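Local atomic coordinates of mitogen-activated protein kinase, putative (Map kinase-like protein) (Leishmania major, PDB entry 3PG1), a protein that probably phosphorylates serine or threonine residues of other proteins, using ATP, as a parasite member of the MAP kinase family. Residues F86-L92 with I173-F178; V123-I129 with E226-R230; E203-Q207 with F239-L243; D257-F261 with F303-R307. All coordinates share one frame; numbering follows the deposited sequence. Where two conformers were deposited one is given.

Contact 1 of 4, residues F86-L92 with I173-F178; sequences FHHPNIL and ITICDF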
loop_
_atom_site.group_PDB
_atom_site.type_symbol
_atom_site.label_atom_id
_atom_site.label_comp_id
_atom_site.label_asym_id
_atom_site.label_seq_id
_atom_site.Cartn_x
_atom_site.Cartn_y
_atom_site.Cartn_z
ATOM N N PHE A 86 10.075 -4.579 -8.031
ATOM C CA PHE A 86 9.833 -3.303 -8.753
ATOM C C PHE A 86 11.058 -2.400 -8.747
ATOM O O PHE A 86 11.808 -2.412 -7.790
ATOM C CB PHE A 86 8.647 -2.559 -8.117
ATOM C CG PHE A 86 7.389 -3.389 -8.221
ATOM C CD1 PHE A 86 6.648 -3.407 -9.398
ATOM C CD2 PHE A 86 7.005 -4.237 -7.182
ATOM C CE1 PHE A 86 5.535 -4.230 -9.522
ATOM C CE2 PHE A 86 5.889 -5.070 -7.313
ATOM C CZ PHE A 86 5.148 -5.045 -8.468
ATOM N N HIS A 87 11.204 -1.569 -9.789
ATOM C CA HIS A 87 12.262 -0.571 -9.935
ATOM C C HIS A 87 11.589 0.561 -10.641
ATOM O O HIS A 87 11.776 0.758 -11.845
ATOM C CB HIS A 87 13.437 -1.130 -10.764
ATOM C CG HIS A 87 14.018 -2.368 -10.159
ATOM N ND1 HIS A 87 13.594 -3.630 -10.559
ATOM C CD2 HIS A 87 14.887 -2.502 -9.131
ATOM C CE1 HIS A 87 14.249 -4.484 -9.791
ATOM N NE2 HIS A 87 15.049 -3.854 -8.927
ATOM N N HIS A 88 10.699 1.240 -9.913
ATOM C CA HIS A 88 9.891 2.292 -10.508
ATOM C C HIS A 88 9.806 3.487 -9.559
ATOM O O HIS A 88 9.675 3.269 -8.358
ATOM C CB HIS A 88 8.480 1.733 -10.834
ATOM C CG HIS A 88 7.639 2.663 -11.648
ATOM N ND1 HIS A 88 6.949 3.713 -11.058
ATOM C CD2 HIS A 88 7.374 2.650 -12.966
ATOM C CE1 HIS A 88 6.306 4.323 -12.036
ATOM N NE2 HIS A 88 6.536 3.730 -13.208
ATOM N N PRO A 89 9.840 4.740 -10.075
ATOM C CA PRO A 89 9.792 5.909 -9.171
ATOM C C PRO A 89 8.594 6.005 -8.224
ATOM O O PRO A 89 8.690 6.674 -7.217
ATOM C CB PRO A 89 9.826 7.127 -10.129
ATOM C CG PRO A 89 10.281 6.617 -11.437
ATOM C CD PRO A 89 9.932 5.154 -11.496
ATOM N N ASN A 90 7.462 5.405 -8.569
ATOM C CA ASN A 90 6.242 5.519 -7.761
ATOM C C ASN A 90 6.023 4.390 -6.800
ATOM O O ASN A 90 5.027 4.411 -6.078
ATOM C CB ASN A 90 5.025 5.658 -8.657
ATOM C CG ASN A 90 5.019 6.936 -9.436
ATOM O OD1 ASN A 90 4.848 6.928 -10.651
ATOM N ND2 ASN A 90 5.208 8.056 -8.762
ATOM N N ILE A 91 6.944 3.414 -6.778
ATOM C CA ILE A 91 6.883 2.228 -5.921
ATOM C C ILE A 91 8.093 2.253 -5.008
ATOM O O ILE A 91 9.231 2.293 -5.500
ATOM C CB ILE A 91 6.810 0.914 -6.756
ATOM C CG1 ILE A 91 5.575 0.876 -7.753
ATOM C CG2 ILE A 91 6.843 -0.343 -5.819
ATOM C CD1 ILE A 91 4.241 0.988 -7.100
ATOM N N LEU A 92 7.865 2.225 -3.678
ATOM C CA LEU A 92 8.990 2.261 -2.716
ATOM C C LEU A 92 9.867 1.042 -2.929
ATOM O O LEU A 92 9.373 -0.069 -2.984
ATOM C CB LEU A 92 8.492 2.367 -1.253
ATOM C CG LEU A 92 9.594 2.598 -0.176
ATOM C CD1 LEU A 92 10.137 4.008 -0.253
ATOM C CD2 LEU A 92 9.060 2.277 1.217
ATOM N N ILE A 173 5.811 11.258 -5.312
ATOM C CA ILE A 173 4.843 10.320 -4.721
ATOM C C ILE A 173 5.363 8.892 -4.835
ATOM O O ILE A 173 5.760 8.472 -5.912
ATOM C CB ILE A 173 3.410 10.471 -5.341
ATOM C CG1 ILE A 173 2.692 11.767 -4.862
ATOM C CG2 ILE A 173 2.526 9.210 -5.160
ATOM C CD1 ILE A 173 1.963 11.740 -3.476
ATOM N N THR A 174 5.339 8.160 -3.739
ATOM C CA THR A 174 5.756 6.766 -3.695
ATOM C C THR A 174 4.682 5.981 -2.889
ATOM O O THR A 174 4.228 6.432 -1.838
ATOM C CB THR A 174 7.153 6.692 -3.051
ATOM O OG1 THR A 174 7.988 7.634 -3.713
ATOM C CG2 THR A 174 7.787 5.373 -3.222
ATOM N N ILE A 175 4.293 4.829 -3.400
ATOM C CA ILE A 175 3.357 3.937 -2.713
ATOM C C ILE A 175 4.167 2.892 -1.939
ATOM O O ILE A 175 5.061 2.272 -2.504
ATOM C CB ILE A 175 2.403 3.271 -3.736
ATOM C CG1 ILE A 175 1.523 4.350 -4.428
ATOM C CG2 ILE A 175 1.516 2.190 -3.033
ATOM C CD1 ILE A 175 0.508 3.669 -5.507
ATOM N N CYS A 176 3.792 2.641 -0.689
ATOM C CA CYS A 176 4.432 1.609 0.115
ATOM C C CYS A 176 3.385 0.662 0.696
ATOM O O CYS A 176 2.172 0.808 0.451
ATOM C CB CYS A 176 5.318 2.218 1.205
ATOM S SG CYS A 176 4.405 2.938 2.594
ATOM N N ASP A 177 3.866 -0.352 1.434
ATOM C CA ASP A 177 3.040 -1.333 2.124
ATOM C C ASP A 177 2.152 -2.177 1.188
ATOM O O ASP A 177 1.168 -2.735 1.642
ATOM C CB ASP A 177 2.201 -0.651 3.215
ATOM C CG ASP A 177 3.007 -0.218 4.415
ATOM O OD1 ASP A 177 4.199 -0.567 4.480
ATOM O OD2 ASP A 177 2.432 0.449 5.303
ATOM N N PHE A 178 2.511 -2.269 -0.100
ATOM C CA PHE A 178 1.805 -3.079 -1.088
ATOM C C PHE A 178 2.245 -4.541 -0.873
ATOM O O PHE A 178 1.586 -5.445 -1.363
ATOM C CB PHE A 178 2.210 -2.638 -2.516
ATOM C CG PHE A 178 3.690 -2.657 -2.788
ATOM C CD1 PHE A 178 4.308 -3.799 -3.296
ATOM C CD2 PHE A 178 4.473 -1.530 -2.553
ATOM C CE1 PHE A 178 5.691 -3.832 -3.521
ATOM C CE2 PHE A 178 5.861 -1.568 -2.749
ATOM C CZ PHE A 178 6.464 -2.720 -3.242
#
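N90 and L92 bond to the strand 173-175 through their backbones, and N90 also through its side-chain amide. I175 N donates to N90 O at 2.8 Å, and L92 N donates to I175 O at 3.0 Å. These two bonds make a single bridge between I91 and I175. The N90 amide adds a third bond. N90 ND2 reaches I173 O at 2.9 Å, with the carbonyl oxygen only 2° out of the amide plane. N90 ND2 also bonds to H142 ND1 on helix 133-152, which helps to fix the amide.

By sequence, 86-92 is the loop after helix αC, and D177 and F178 begin the kinase DFG-type motif, here with asparagine third. H157, of the HRD motif, bonds to C176 O and touches F178.

F178 gathers I91 and F86. I91 CG2 lies 3.4 Å from F178 CE2. The F86 ring stands almost perpendicular to the F178 ring, planes at 88°, with F86 CD2 3.9 Å from F178 CE1. L92 O sits at the edge of the F178 ring. A second apolar group forms round L92. L92 CG is anti to the backbone N (chi1 -172°), and this places L92 CD2 3.7 Å from C176 CB. T174 CG2 packs on the L92 backbone, 3.2 Å from L92 N.

Contact 2 of 4, residues V123-I129 with E226-R230; sequences VIHDQRI and EMFNR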
loop_
_atom_site.group_PDB
_atom_site.type_symbol
_atom_site.label_atom_id
_atom_site.label_comp_id
_atom_site.label_asym_id
_atom_site.label_seq_id
_atom_site.Cartn_x
_atom_site.Cartn_y
_atom_site.Cartn_z
ATOM N N VAL A 123 -0.443 15.366 5.240
ATOM C CA VAL A 123 -0.679 16.509 4.348
ATOM C C VAL A 123 -2.171 16.906 4.341
ATOM O O VAL A 123 -2.495 18.073 4.628
ATOM C CB VAL A 123 -0.094 16.251 2.939
ATOM C CG1 VAL A 123 -0.562 17.298 1.932
ATOM C CG2 VAL A 123 1.424 16.200 2.999
ATOM N N ILE A 124 -3.065 15.917 4.122
ATOM C CA ILE A 124 -4.524 16.138 4.123
ATOM C C ILE A 124 -4.999 16.769 5.440
ATOM O O ILE A 124 -5.822 17.679 5.416
ATOM C CB ILE A 124 -5.338 14.846 3.780
ATOM C CG1 ILE A 124 -5.147 14.437 2.274
ATOM C CG2 ILE A 124 -6.863 15.022 4.105
ATOM C CD1 ILE A 124 -5.546 12.931 1.990
ATOM N N HIS A 125 -4.500 16.275 6.566
ATOM C CA HIS A 125 -4.971 16.736 7.858
ATOM C C HIS A 125 -4.352 18.015 8.400
ATOM O O HIS A 125 -4.881 18.602 9.346
ATOM C CB HIS A 125 -5.060 15.572 8.843
ATOM C CG HIS A 125 -6.108 14.584 8.418
ATOM N ND1 HIS A 125 -5.825 13.564 7.501
ATOM C CD2 HIS A 125 -7.429 14.548 8.715
ATOM C CE1 HIS A 125 -6.972 12.928 7.309
ATOM N NE2 HIS A 125 -7.967 13.481 8.020
ATOM N N ASP A 126 -3.291 18.502 7.739
ATOM C CA ASP A 126 -2.646 19.747 8.109
ATOM C C ASP A 126 -3.420 20.903 7.475
ATOM O O ASP A 126 -3.256 21.191 6.293
ATOM C CB ASP A 126 -1.163 19.766 7.684
ATOM C CG ASP A 126 -0.319 20.842 8.371
ATOM O OD1 ASP A 126 0.920 20.845 8.173
ATOM O OD2 ASP A 126 -0.890 21.654 9.128
ATOM N N GLN A 127 -4.252 21.570 8.295
ATOM C CA GLN A 127 -5.070 22.750 7.971
ATOM C C GLN A 127 -4.240 23.929 7.425
ATOM O O GLN A 127 -4.783 24.773 6.708
ATOM C CB GLN A 127 -5.848 23.224 9.216
ATOM C CG GLN A 127 -6.941 22.258 9.690
ATOM C CD GLN A 127 -8.034 22.935 10.497
ATOM O OE1 GLN A 127 -9.214 22.574 10.396
ATOM N NE2 GLN A 127 -7.682 23.917 11.328
ATOM N N ARG A 128 -2.936 23.983 7.757
ATOM C CA ARG A 128 -2.037 25.050 7.296
ATOM C C ARG A 128 -1.597 24.818 5.848
ATOM O O ARG A 128 -1.073 25.741 5.218
ATOM C CB ARG A 128 -0.796 25.188 8.206
ATOM C CG ARG A 128 -1.014 24.945 9.711
ATOM C CD ARG A 128 0.285 24.668 10.470
ATOM N NE ARG A 128 1.142 23.671 9.817
ATOM C CZ ARG A 128 2.237 23.955 9.116
ATOM N NH1 ARG A 128 2.633 25.217 8.977
ATOM N NH2 ARG A 128 2.937 22.989 8.540
ATOM N N ILE A 129 -1.799 23.578 5.322
ATOM C CA ILE A 129 -1.406 23.203 3.970
ATOM C C ILE A 129 -2.577 23.367 2.999
ATOM O O ILE A 129 -3.669 22.852 3.235
ATOM C CB ILE A 129 -0.781 21.767 3.924
ATOM C CG1 ILE A 129 0.539 21.693 4.750
ATOM C CG2 ILE A 129 -0.575 21.272 2.470
ATOM C CD1 ILE A 129 1.214 20.246 4.864
ATOM N N GLU A 226 -11.095 12.679 -0.798
ATOM C CA GLU A 226 -10.579 13.140 0.478
ATOM C C GLU A 226 -9.629 14.320 0.315
ATOM O O GLU A 226 -9.594 15.186 1.181
ATOM C CB GLU A 226 -9.891 12.005 1.230
ATOM C CG GLU A 226 -9.531 12.375 2.676
ATOM C CD GLU A 226 -9.035 11.212 3.511
ATOM O OE1 GLU A 226 -9.324 10.038 3.173
ATOM O OE2 GLU A 226 -8.316 11.476 4.491
ATOM N N MET A 227 -8.863 14.364 -0.784
ATOM C CA MET A 227 -7.950 15.495 -0.975
ATOM C C MET A 227 -8.748 16.761 -1.269
ATOM O O MET A 227 -8.289 17.846 -0.937
ATOM C CB MET A 227 -6.951 15.209 -2.116
ATOM C CG MET A 227 -5.777 14.354 -1.672
ATOM S SD MET A 227 -4.445 14.249 -2.895
ATOM C CE MET A 227 -5.160 13.150 -3.992
ATOM N N PHE A 228 -9.905 16.633 -1.944
ATOM C CA PHE A 228 -10.751 17.804 -2.219
ATOM C C PHE A 228 -11.444 18.254 -0.921
ATOM O O PHE A 228 -11.440 19.444 -0.582
ATOM C CB PHE A 228 -11.836 17.485 -3.259
ATOM C CG PHE A 228 -11.374 17.495 -4.695
ATOM C CD1 PHE A 228 -11.214 18.697 -5.382
ATOM C CD2 PHE A 228 -11.108 16.296 -5.367
ATOM C CE1 PHE A 228 -10.741 18.710 -6.699
ATOM C CE2 PHE A 228 -10.662 16.304 -6.693
ATOM C CZ PHE A 228 -10.503 17.512 -7.360
ATOM N N ASN A 229 -12.062 17.285 -0.222
ATOM C CA ASN A 229 -12.842 17.512 0.994
ATOM C C ASN A 229 -12.044 17.769 2.253
ATOM O O ASN A 229 -12.580 18.393 3.177
ATOM C CB ASN A 229 -13.859 16.378 1.200
ATOM C CG ASN A 229 -14.931 16.342 0.131
ATOM O OD1 ASN A 229 -14.993 17.212 -0.728
ATOM N ND2 ASN A 229 -15.765 15.300 0.109
ATOM N N ARG A 230 -10.792 17.269 2.322
ATOM C CA ARG A 230 -9.906 17.385 3.497
ATOM C C ARG A 230 -10.494 16.564 4.665
ATOM O O ARG A 230 -10.174 16.801 5.820
ATOM C CB ARG A 230 -9.627 18.869 3.899
ATOM C CG ARG A 230 -9.019 19.703 2.767
ATOM C CD ARG A 230 -7.719 19.112 2.230
ATOM N NE ARG A 230 -6.610 19.219 3.189
ATOM C CZ ARG A 230 -5.801 20.270 3.300
ATOM N NH1 ARG A 230 -4.809 20.258 4.172
ATOM N NH2 ARG A 230 -5.987 21.343 2.544
#
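This is an arginine-to-carbonyl contact in the helical lobe of the kinase fold, made by R230 with the helix end and turn spanning V123 to I129. R230 follows the end of helix 214-229, the αF helix that runs through this lobe. V123 to H125 close the short helix 120-125, which corresponds to αD. R230 leaves helical geometry with a positive phi of 67°.

The guanidinium group hydrogen-bonds mainly to two backbone oxygens at its edge. R230 NE donates to I124 O at 2.8 Å, in the carbonyl plane and on a lone pair. R230 NH1 reaches the same I124 O at 3.0 Å, but from well above that plane. NH1 is shared: together with NH2 it grips I129 end-on, with R230 NH1 3.0 Å and NH2 2.9 Å from I129 O. Two carbonyls thus take four bonds and hold the group's rotation. D126 O also lies at the edge, 2.8 Å from R230 NH1. A weak bond runs from R230 NH1 to V123 O. The type I turn from D126 to I129 brings the I129 carbonyl beside the helix end.

Beside this polar grip, I124 packs on E226 and M227. E226 OE1 is held by Y199 OH. The other oxygen, E226 OE2, is 3.4 Å from H125 CE1, while H125 ND1 bonds back to A121 O. M227 turns its far end to helix 133-152, touching I136, F139 and M140. I124 CD1 rests 3.9 Å from M227 CG, the two side chains crossing at about a right angle.

Contact 3 of 4, residues E203-Q207 with F239-L243; sequences ELVMQ and FYNQL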
loop_
_atom_site.group_PDB
_atom_site.type_symbol
_atom_site.label_atom_id
_atom_site.label_comp_id
_atom_site.label_asym_id
_atom_site.label_seq_id
_atom_site.Cartn_x
_atom_site.Cartn_y
_atom_site.Cartn_z
ATOM N N GLU A 203 -16.877 -4.858 -2.294
ATOM C CA GLU A 203 -16.576 -6.300 -2.307
ATOM C C GLU A 203 -15.643 -6.745 -1.157
ATOM O O GLU A 203 -15.782 -7.875 -0.714
ATOM C CB GLU A 203 -16.068 -6.793 -3.708
ATOM C CG GLU A 203 -14.775 -6.122 -4.207
ATOM C CD GLU A 203 -14.884 -4.821 -4.991
ATOM O OE1 GLU A 203 -13.974 -4.577 -5.813
ATOM O OE2 GLU A 203 -15.840 -4.035 -4.779
ATOM N N LEU A 204 -14.726 -5.872 -0.638
ATOM C CA LEU A 204 -13.915 -6.289 0.536
ATOM C C LEU A 204 -14.738 -6.156 1.806
ATOM O O LEU A 204 -14.596 -6.971 2.718
ATOM C CB LEU A 204 -12.616 -5.474 0.677
ATOM C CG LEU A 204 -11.562 -5.666 -0.472
ATOM C CD1 LEU A 204 -10.362 -4.846 -0.195
ATOM C CD2 LEU A 204 -11.098 -7.161 -0.576
ATOM N N VAL A 205 -15.621 -5.130 1.882
ATOM C CA VAL A 205 -16.482 -4.966 3.084
ATOM C C VAL A 205 -17.388 -6.222 3.155
ATOM O O VAL A 205 -17.703 -6.700 4.247
ATOM C CB VAL A 205 -17.339 -3.647 3.005
ATOM C CG1 VAL A 205 -18.354 -3.567 4.169
ATOM C CG2 VAL A 205 -16.439 -2.379 2.952
ATOM N N MET A 206 -17.827 -6.731 1.972
ATOM C CA MET A 206 -18.677 -7.930 1.887
ATOM C C MET A 206 -17.869 -9.236 1.835
ATOM O O MET A 206 -18.419 -10.300 1.525
ATOM C CB MET A 206 -19.686 -7.804 0.754
ATOM C CG MET A 206 -20.605 -6.581 0.914
ATOM S SD MET A 206 -21.893 -6.527 -0.349
ATOM C CE MET A 206 -20.895 -6.269 -1.861
ATOM N N GLN A 207 -16.572 -9.158 2.172
ATOM C CA GLN A 207 -15.683 -10.321 2.330
ATOM C C GLN A 207 -15.673 -11.277 1.141
ATOM O O GLN A 207 -15.535 -12.485 1.328
ATOM C CB GLN A 207 -16.062 -11.099 3.644
ATOM C CG GLN A 207 -16.016 -10.239 4.897
ATOM C CD GLN A 207 -16.854 -10.759 6.058
ATOM O OE1 GLN A 207 -17.754 -11.626 5.927
ATOM N NE2 GLN A 207 -16.589 -10.189 7.221
ATOM N N PHE A 239 -20.144 -2.769 9.637
ATOM C CA PHE A 239 -20.422 -3.351 8.325
ATOM C C PHE A 239 -21.663 -2.647 7.687
ATOM O O PHE A 239 -21.600 -2.239 6.538
ATOM C CB PHE A 239 -20.703 -4.869 8.520
ATOM C CG PHE A 239 -21.255 -5.576 7.303
ATOM C CD1 PHE A 239 -20.403 -6.153 6.366
ATOM C CD2 PHE A 239 -22.624 -5.761 7.150
ATOM C CE1 PHE A 239 -20.919 -6.799 5.236
ATOM C CE2 PHE A 239 -23.136 -6.399 6.025
ATOM C CZ PHE A 239 -22.276 -6.935 5.082
ATOM N N TYR A 240 -22.775 -2.501 8.437
ATOM C CA TYR A 240 -23.981 -1.907 7.844
ATOM C C TYR A 240 -23.886 -0.419 7.590
ATOM O O TYR A 240 -24.358 0.058 6.552
ATOM C CB TYR A 240 -25.235 -2.196 8.683
ATOM C CG TYR A 240 -25.578 -3.663 8.826
ATOM C CD1 TYR A 240 -26.104 -4.382 7.755
ATOM C CD2 TYR A 240 -25.417 -4.323 10.041
ATOM C CE1 TYR A 240 -26.456 -5.721 7.891
ATOM C CE2 TYR A 240 -25.749 -5.668 10.180
ATOM C CZ TYR A 240 -26.270 -6.364 9.102
ATOM O OH TYR A 240 -26.667 -7.667 9.245
ATOM N N ASN A 241 -23.324 0.325 8.547
ATOM C CA ASN A 241 -23.281 1.760 8.419
ATOM C C ASN A 241 -22.241 2.246 7.428
ATOM O O ASN A 241 -22.404 3.328 6.872
ATOM C CB ASN A 241 -23.353 2.494 9.763
ATOM C CG ASN A 241 -22.048 2.600 10.535
ATOM O OD1 ASN A 241 -20.997 2.778 9.965
ATOM N ND2 ASN A 241 -22.102 2.521 11.865
ATOM N N GLN A 242 -21.215 1.416 7.157
ATOM C CA GLN A 242 -20.196 1.696 6.136
ATOM C C GLN A 242 -20.874 1.510 4.772
ATOM O O GLN A 242 -20.776 2.368 3.888
ATOM C CB GLN A 242 -18.995 0.709 6.263
ATOM C CG GLN A 242 -17.860 0.964 5.199
ATOM C CD GLN A 242 -17.096 2.260 5.457
ATOM O OE1 GLN A 242 -16.991 2.727 6.578
ATOM N NE2 GLN A 242 -16.499 2.847 4.439
ATOM N N LEU A 243 -21.587 0.409 4.608
ATOM C CA LEU A 243 -22.323 0.170 3.346
ATOM C C LEU A 243 -23.410 1.209 3.124
ATOM O O LEU A 243 -23.604 1.641 1.982
ATOM C CB LEU A 243 -22.902 -1.243 3.268
ATOM C CG LEU A 243 -21.851 -2.362 2.995
ATOM C CD1 LEU A 243 -22.474 -3.744 3.144
ATOM C CD2 LEU A 243 -21.135 -2.191 1.569
#
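V205 CG1 touches both L243 and F239, 3.9 Å from L243 CG and 4.0 Å from F239 CD1. V205 CG1 is anti to the backbone N (chi1 173°), which carries this methyl to the two side chains. The F239 ring turns its edge to the V205 carbonyl: V205 O lies near the ring plane, 3.4 Å from F239 CE1. M206 adds its CG, 4.1 Å from L243 CD1 and 4.3 Å from F239 CE1. V205 CG2 meets Q242 CG at 4.3 Å. The contact between the two segments is essentially apolar.

Around this first shell, each side is set by its own helix. L243 is one turn on from F239, and L243 CD1 lies over one face of the F239 ring, toward its rim. Y269 makes an edge-to-face pair with F239. The amide of Q242 points to the loop before the helix, where NE2 bonds to F234 O. On the other side, a Schellman motif ends helix 202-205. F208 N bonds to E203 O and Q207 N to L204 O, with Q207 as the C-prime residue of positive phi.

E203 is the glutamate of the kinase APE motif, and it forms the expected salt bridge with R308. The short helix 202-205 packs beside helix 239-250, the αG helix, through V205 and M206, the latter just past its end. Helix 214-229 touches E203 and L204 through V215, and helix 264-269 meets M206 and F239 through A266.

Contact 4 of 4, residues D257-F261 with F303-R307; sequences DVVMF and FNPQR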
loop_
_atom_site.group_PDB
_atom_site.type_symbol
_atom_site.label_atom_id
_atom_site.label_comp_id
_atom_site.label_asym_id
_atom_site.label_seq_id
_atom_site.Cartn_x
_atom_site.Cartn_y
_atom_site.Cartn_z
ATOM N N ASP A 257 -26.258 -7.774 -8.397
ATOM C CA ASP A 257 -24.850 -7.379 -8.328
ATOM C C ASP A 257 -24.274 -7.566 -6.927
ATOM O O ASP A 257 -23.131 -7.978 -6.796
ATOM C CB ASP A 257 -24.636 -5.948 -8.870
ATOM C CG ASP A 257 -24.912 -5.775 -10.371
ATOM O OD1 ASP A 257 -25.035 -6.800 -11.086
ATOM O OD2 ASP A 257 -24.965 -4.624 -10.831
ATOM N N VAL A 258 -25.061 -7.358 -5.878
ATOM C CA VAL A 258 -24.593 -7.572 -4.509
ATOM C C VAL A 258 -24.251 -9.059 -4.282
ATOM O O VAL A 258 -23.195 -9.376 -3.730
ATOM C CB VAL A 258 -25.601 -7.023 -3.480
ATOM C CG1 VAL A 258 -25.205 -7.351 -2.046
ATOM C CG2 VAL A 258 -25.786 -5.528 -3.653
ATOM N N VAL A 259 -25.127 -9.965 -4.726
ATOM C CA VAL A 259 -24.887 -11.394 -4.522
ATOM C C VAL A 259 -23.658 -11.883 -5.236
ATOM O O VAL A 259 -22.943 -12.691 -4.668
ATOM C CB VAL A 259 -26.118 -12.352 -4.581
ATOM C CG1 VAL A 259 -27.421 -11.654 -4.208
ATOM C CG2 VAL A 259 -26.223 -13.079 -5.908
ATOM N N MET A 260 -23.330 -11.308 -6.418
ATOM C CA MET A 260 -22.102 -11.671 -7.119
ATOM C C MET A 260 -20.789 -11.255 -6.405
ATOM O O MET A 260 -19.761 -11.847 -6.689
ATOM C CB MET A 260 -22.033 -11.036 -8.521
ATOM C CG MET A 260 -23.100 -11.497 -9.439
ATOM S SD MET A 260 -22.819 -10.715 -11.073
ATOM C CE MET A 260 -24.130 -11.338 -11.861
ATOM N N PHE A 261 -20.792 -10.206 -5.588
ATOM C CA PHE A 261 -19.518 -9.844 -4.977
ATOM C C PHE A 261 -19.567 -9.755 -3.443
ATOM O O PHE A 261 -18.975 -8.855 -2.842
ATOM C CB PHE A 261 -18.765 -8.705 -5.746
ATOM C CG PHE A 261 -19.613 -7.505 -6.072
ATOM C CD1 PHE A 261 -19.735 -6.454 -5.168
ATOM C CD2 PHE A 261 -20.340 -7.446 -7.253
ATOM C CE1 PHE A 261 -20.557 -5.363 -5.445
ATOM C CE2 PHE A 261 -21.185 -6.360 -7.510
ATOM C CZ PHE A 261 -21.312 -5.341 -6.591
ATOM N N PHE A 303 -19.927 0.972 -7.336
ATOM C CA PHE A 303 -20.137 -0.054 -6.302
ATOM C C PHE A 303 -19.713 -1.427 -6.839
ATOM O O PHE A 303 -19.019 -2.193 -6.167
ATOM C CB PHE A 303 -21.634 -0.084 -5.923
ATOM C CG PHE A 303 -21.937 -0.941 -4.717
ATOM C CD1 PHE A 303 -22.015 -0.380 -3.447
ATOM C CD2 PHE A 303 -22.103 -2.321 -4.845
ATOM C CE1 PHE A 303 -22.302 -1.179 -2.325
ATOM C CE2 PHE A 303 -22.361 -3.126 -3.717
ATOM C CZ PHE A 303 -22.495 -2.542 -2.474
ATOM N N ASN A 304 -20.117 -1.728 -8.058
ATOM C CA ASN A 304 -19.807 -3.025 -8.650
ATOM C C ASN A 304 -18.452 -2.953 -9.389
ATOM O O ASN A 304 -18.355 -2.204 -10.366
ATOM C CB ASN A 304 -20.952 -3.430 -9.616
ATOM C CG ASN A 304 -20.733 -4.736 -10.345
ATOM O OD1 ASN A 304 -19.697 -5.362 -10.191
ATOM N ND2 ASN A 304 -21.740 -5.228 -11.097
ATOM N N PRO A 305 -17.426 -3.774 -8.997
ATOM C CA PRO A 305 -16.122 -3.748 -9.711
ATOM C C PRO A 305 -16.193 -4.075 -11.204
ATOM O O PRO A 305 -15.351 -3.588 -11.966
ATOM C CB PRO A 305 -15.303 -4.827 -8.978
ATOM C CG PRO A 305 -16.300 -5.688 -8.375
ATOM C CD PRO A 305 -17.389 -4.770 -7.907
ATOM N N GLN A 306 -17.212 -4.832 -11.646
ATOM C CA GLN A 306 -17.352 -5.147 -13.088
ATOM C C GLN A 306 -17.538 -3.854 -13.923
ATOM O O GLN A 306 -17.246 -3.902 -15.097
ATOM C CB GLN A 306 -18.595 -6.023 -13.337
ATOM C CG GLN A 306 -18.517 -7.318 -12.534
ATOM C CD GLN A 306 -19.745 -8.149 -12.570
ATOM O OE1 GLN A 306 -20.885 -7.658 -12.554
ATOM N NE2 GLN A 306 -19.538 -9.453 -12.552
ATOM N N ARG A 307 -18.033 -2.732 -13.325
ATOM C CA ARG A 307 -18.273 -1.453 -14.045
ATOM C C ARG A 307 -17.278 -0.385 -13.615
ATOM O O ARG A 307 -17.422 0.767 -14.047
ATOM C CB ARG A 307 -19.689 -0.876 -13.676
ATOM C CG ARG A 307 -20.872 -1.654 -14.134
ATOM C CD ARG A 307 -22.206 -1.030 -13.706
ATOM N NE ARG A 307 -23.026 -2.065 -13.046
ATOM C CZ ARG A 307 -23.847 -2.899 -13.676
ATOM N NH1 ARG A 307 -24.061 -2.776 -14.979
ATOM N NH2 ARG A 307 -24.491 -3.835 -13.003
#
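The F261 ring takes P305 CD over the centre of one face, 3.8 Å from the ring centroid and 5° off its normal, a CH-pi contact. At its edge F261 meets F303 rim to rim, with planes at 53° and F261 CE1 3.4 Å from F303 CE2. N304 OD1 approaches the ring obliquely, 3.2 Å from F261 CE2. F261 was modelled in two conformers, and these ring contacts hold for the one described. Its CG lies between the backbone N and the carbonyl carbon (chi1 49°), and the ring enters the F303 to P305 loop. V258 CG2 touches F303 at its CE2, 4.2 Å away. M260 SD lies close to the Q306 amide.

Helix 255-260 follows αG and probably corresponds, by position in the chain, to the first helix of the MAP kinase insert. The loop 303-307 comes shortly before R308, the partner of E203. F303 also packs on I246, V247 and V250 of helix 239-250.

D257, which is buried, and R307, which is exposed, form a salt bridge of doubtful geometry: the modelled separation of D257 OD2 and R307 NH2, 2.4 Å, is too short to trust. The N304 amide is tied within its own loop. N304 OD1 accepts from Q306 N at 2.9 Å, an Asx turn, and N304 ND2 donates to Q306 OE1 at 3.0 Å. These two bonds hold the amide in the loop next to F261.

Overall arrangement
All four contacts lie in the kinase domain. Contact 1 is nearest the chain centre, at the DFG-type motif. Contact 2 lies with its centre 22 Å from that of contact 1, and both pack on helix 133-152, where F139 touches I173 and M227. Their segments alternate along the chain, and so do those of contacts 2 and 3. Contacts 3 and 4 touch, with centres 12 Å apart: M206 and E203 pack on F261, and E203 on P305. They follow in series, linked by helix 239-250 leading to helix 255-260. Together, contacts 3 and 4 join the APE region, αG and the probable MAP kinase insert, while contact 1 ties αC's following loop to the catalytic core.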